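Local coordinates for glutamine aminotransferase class-II domain protein (PDB 3MDN) that is probably a class-II glutamine amidotransferase domain of the Ntn hydrolase type, expected to release ammonia from glutamine, at residues R214-H217 and A218-G221. Numbering follows the deposited sequence.
Sequences RYSH and ARQG
The ring of Y215 lies alongside the backbone at Q220 and G221, with CE2 of Y215 3.5 Å from the amide N of G221 and the hydroxyl OH of Y215 3.3 Å from CA of Q220. Its CG stands anti to the backbone N (chi1 -180°), which carries the ring along the returning chain. H217 shares this ring: CD1 of Y215 sits over the centre of one imidazole face, while ND1 of H217 lies at the edge of the tyrosine ring. With an alanine here, the Q220-G221 backbone would probably lose its cover, W222 its edge-to-face partner, and the H217 imidazole the ring it packs on.

S216 binds the turn through OG, O and N. Its OG accepts the amide N-H of R219 at 2.7 Å, and CB of R219 closes over the same oxygen at 3.3 Å. The carbonyl O of S216 receives two amides, N of Q220 in a short but bent bond of 2.6 Å and, weakly, N of G221 at 3.3 Å; N of S216 donates to O of G221 at 2.9 Å. Q220 and G221 thus both face S216, a G1 beta bulge, and Q220 takes positive phi (66°). Beyond S216, the guanidinium groups of R214 and R219 approach with NH2 of R214 3.9 Å from NH1 of R219 and their planes 69° to each other, a like-charge pair that may be eased on the R219 side by the hydrogen bond from its NH2 to the carbonyl O of D18.

The turn joins the ends of neighbouring antiparallel strands 212-216 and 221-225, which are flanked by 237-238 and 6-10 respectively. W222 meets Y215 edge to face, R214 packs against E230, E233 and W236, and the backbone of Q220 is hydrogen-bonded to T12, in the link between strands 6-10 and 13-15.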
ATOM      1  N   ARG D 214      31.083  -5.415 -13.634  1.00 23.18           N
ATOM      2  CA  ARG D 214      32.075  -6.483 -13.447  1.00 24.55           C
ATOM      3  C   ARG D 214      31.443  -7.794 -13.926  1.00 23.81           C
ATOM      4  O   ARG D 214      30.240  -7.993 -13.769  1.00 22.75           O
ATOM      5  CB  ARG D 214      32.485  -6.586 -11.964  1.00 25.07           C
ATOM      6  CG  ARG D 214      33.368  -7.792 -11.622  1.00 28.26           C
ATOM      7  CD  ARG D 214      33.646  -7.917 -10.115  1.00 34.33           C
ATOM      8  NE  ARG D 214      32.450  -8.123  -9.305  1.00 40.81           N
ATOM      9  CZ  ARG D 214      32.135  -9.288  -8.736  1.00 44.09           C
ATOM     10  NH1 ARG D 214      32.944 -10.324  -8.902  1.00 45.49           N
ATOM     11  NH2 ARG D 214      31.024  -9.423  -8.006  1.00 44.14           N
ATOM     12  N   TYR D 215      32.243  -8.670 -14.531  1.00 23.36           N
ATOM     13  CA  TYR D 215      31.729  -9.976 -14.909  1.00 23.59           C
ATOM     14  C   TYR D 215      31.834 -10.877 -13.678  1.00 23.73           C
ATOM     15  O   TYR D 215      32.906 -11.001 -13.114  1.00 22.85           O
ATOM     16  CB  TYR D 215      32.518 -10.593 -16.077  1.00 24.57           C
ATOM     17  CG  TYR D 215      31.953 -11.957 -16.464  1.00 25.42           C
ATOM     18  CD1 TYR D 215      32.515 -13.132 -15.991  1.00 26.35           C
ATOM     19  CD2 TYR D 215      30.781 -12.051 -17.225  1.00 23.55           C
ATOM     20  CE1 TYR D 215      31.951 -14.387 -16.330  1.00 25.08           C
ATOM     21  CE2 TYR D 215      30.258 -13.257 -17.581  1.00 23.48           C
ATOM     22  CZ  TYR D 215      30.830 -14.416 -17.124  1.00 25.44           C
ATOM     23  OH  TYR D 215      30.243 -15.602 -17.490  1.00 30.22           O
ATOM     24  N   SER D 216      30.722 -11.482 -13.253  1.00 23.51           N
ATOM     25  CA  SER D 216      30.730 -12.429 -12.136  1.00 24.41           C
ATOM     26  C   SER D 216      30.862 -13.857 -12.645  1.00 24.21           C
ATOM     27  O   SER D 216      29.948 -14.405 -13.269  1.00 23.80           O
ATOM     28  CB  SER D 216      29.422 -12.330 -11.316  1.00 25.44           C
ATOM     29  OG  SER D 216      29.276 -13.440 -10.400  1.00 28.24           O
ATOM     30  N   HIS D 217      31.996 -14.471 -12.346  1.00 25.31           N
ATOM     31  CA  HIS D 217      32.235 -15.876 -12.672  1.00 25.21           C
ATOM     32  C   HIS D 217      31.380 -16.786 -11.831  1.00 25.35           C
ATOM     33  O   HIS D 217      31.018 -17.867 -12.267  1.00 25.77           O
ATOM     34  CB  HIS D 217      33.708 -16.197 -12.470  1.00 25.15           C
ATOM     35  CG  HIS D 217      34.612 -15.394 -13.346  1.00 25.89           C
ATOM     36  ND1 HIS D 217      34.941 -15.783 -14.626  1.00 24.75           N
ATOM     37  CD2 HIS D 217      35.236 -14.210 -13.134  1.00 27.18           C
ATOM     38  CE1 HIS D 217      35.749 -14.882 -15.158  1.00 29.41           C
ATOM     39  NE2 HIS D 217      35.939 -13.915 -14.277  1.00 29.51           N
ATOM     40  N   ALA D 218      31.074 -16.363 -10.610  1.00 26.13           N
ATOM     41  CA  ALA D 218      30.123 -17.091  -9.762  1.00 27.09           C
ATOM     42  C   ALA D 218      28.649 -17.050 -10.280  1.00 28.00           C
ATOM     43  O   ALA D 218      27.913 -18.043 -10.221  1.00 27.59           O
ATOM     44  CB  ALA D 218      30.222 -16.584  -8.313  1.00 27.11           C
ATOM     45  N   ARG D 219      28.212 -15.912 -10.815  1.00 28.33           N
ATOM     46  CA  ARG D 219      26.868 -15.870 -11.417  1.00 28.50           C
ATOM     47  C   ARG D 219      26.913 -16.307 -12.891  1.00 28.04           C
ATOM     48  O   ARG D 219      25.913 -16.806 -13.422  1.00 28.18           O
ATOM     49  CB  ARG D 219      26.231 -14.468 -11.313  1.00 28.31           C
ATOM     50  CG  ARG D 219      25.819 -14.036  -9.896  1.00 31.54           C
ATOM     51  CD  ARG D 219      25.749 -12.474  -9.770  1.00 37.63           C
ATOM     52  NE  ARG D 219      25.489 -12.033  -8.393  1.00 42.98           N
ATOM     53  CZ  ARG D 219      26.247 -11.175  -7.706  1.00 46.81           C
ATOM     54  NH1 ARG D 219      27.318 -10.618  -8.263  1.00 48.56           N
ATOM     55  NH2 ARG D 219      25.930 -10.859  -6.452  1.00 47.73           N
ATOM     56  N   GLN D 220      28.059 -16.095 -13.550  1.00 27.10           N
ATOM     57  CA  GLN D 220      28.180 -16.302 -15.016  1.00 26.52           C
ATOM     58  C   GLN D 220      27.315 -15.291 -15.824  1.00 25.65           C
ATOM     59  O   GLN D 220      26.508 -15.646 -16.675  1.00 23.56           O
ATOM     60  CB  GLN D 220      27.933 -17.785 -15.377  1.00 26.93           C
ATOM     61  CG  GLN D 220      28.794 -18.690 -14.480  1.00 29.97           C
ATOM     62  CD  GLN D 220      28.777 -20.167 -14.832  1.00 32.20           C
ATOM     63  OE1 GLN D 220      27.732 -20.811 -14.824  1.00 36.48           O
ATOM     64  NE2 GLN D 220      29.954 -20.713 -15.121  1.00 33.16           N
ATOM     65  N   GLY D 221      27.532 -14.013 -15.531  1.00 24.95           N
ATOM     66  CA  GLY D 221      26.904 -12.915 -16.230  1.00 24.41           C
ATOM     67  C   GLY D 221      27.455 -11.595 -15.688  1.00 24.25           C
ATOM     68  O   GLY D 221      28.170 -11.567 -14.685  1.00 23.66           O
TER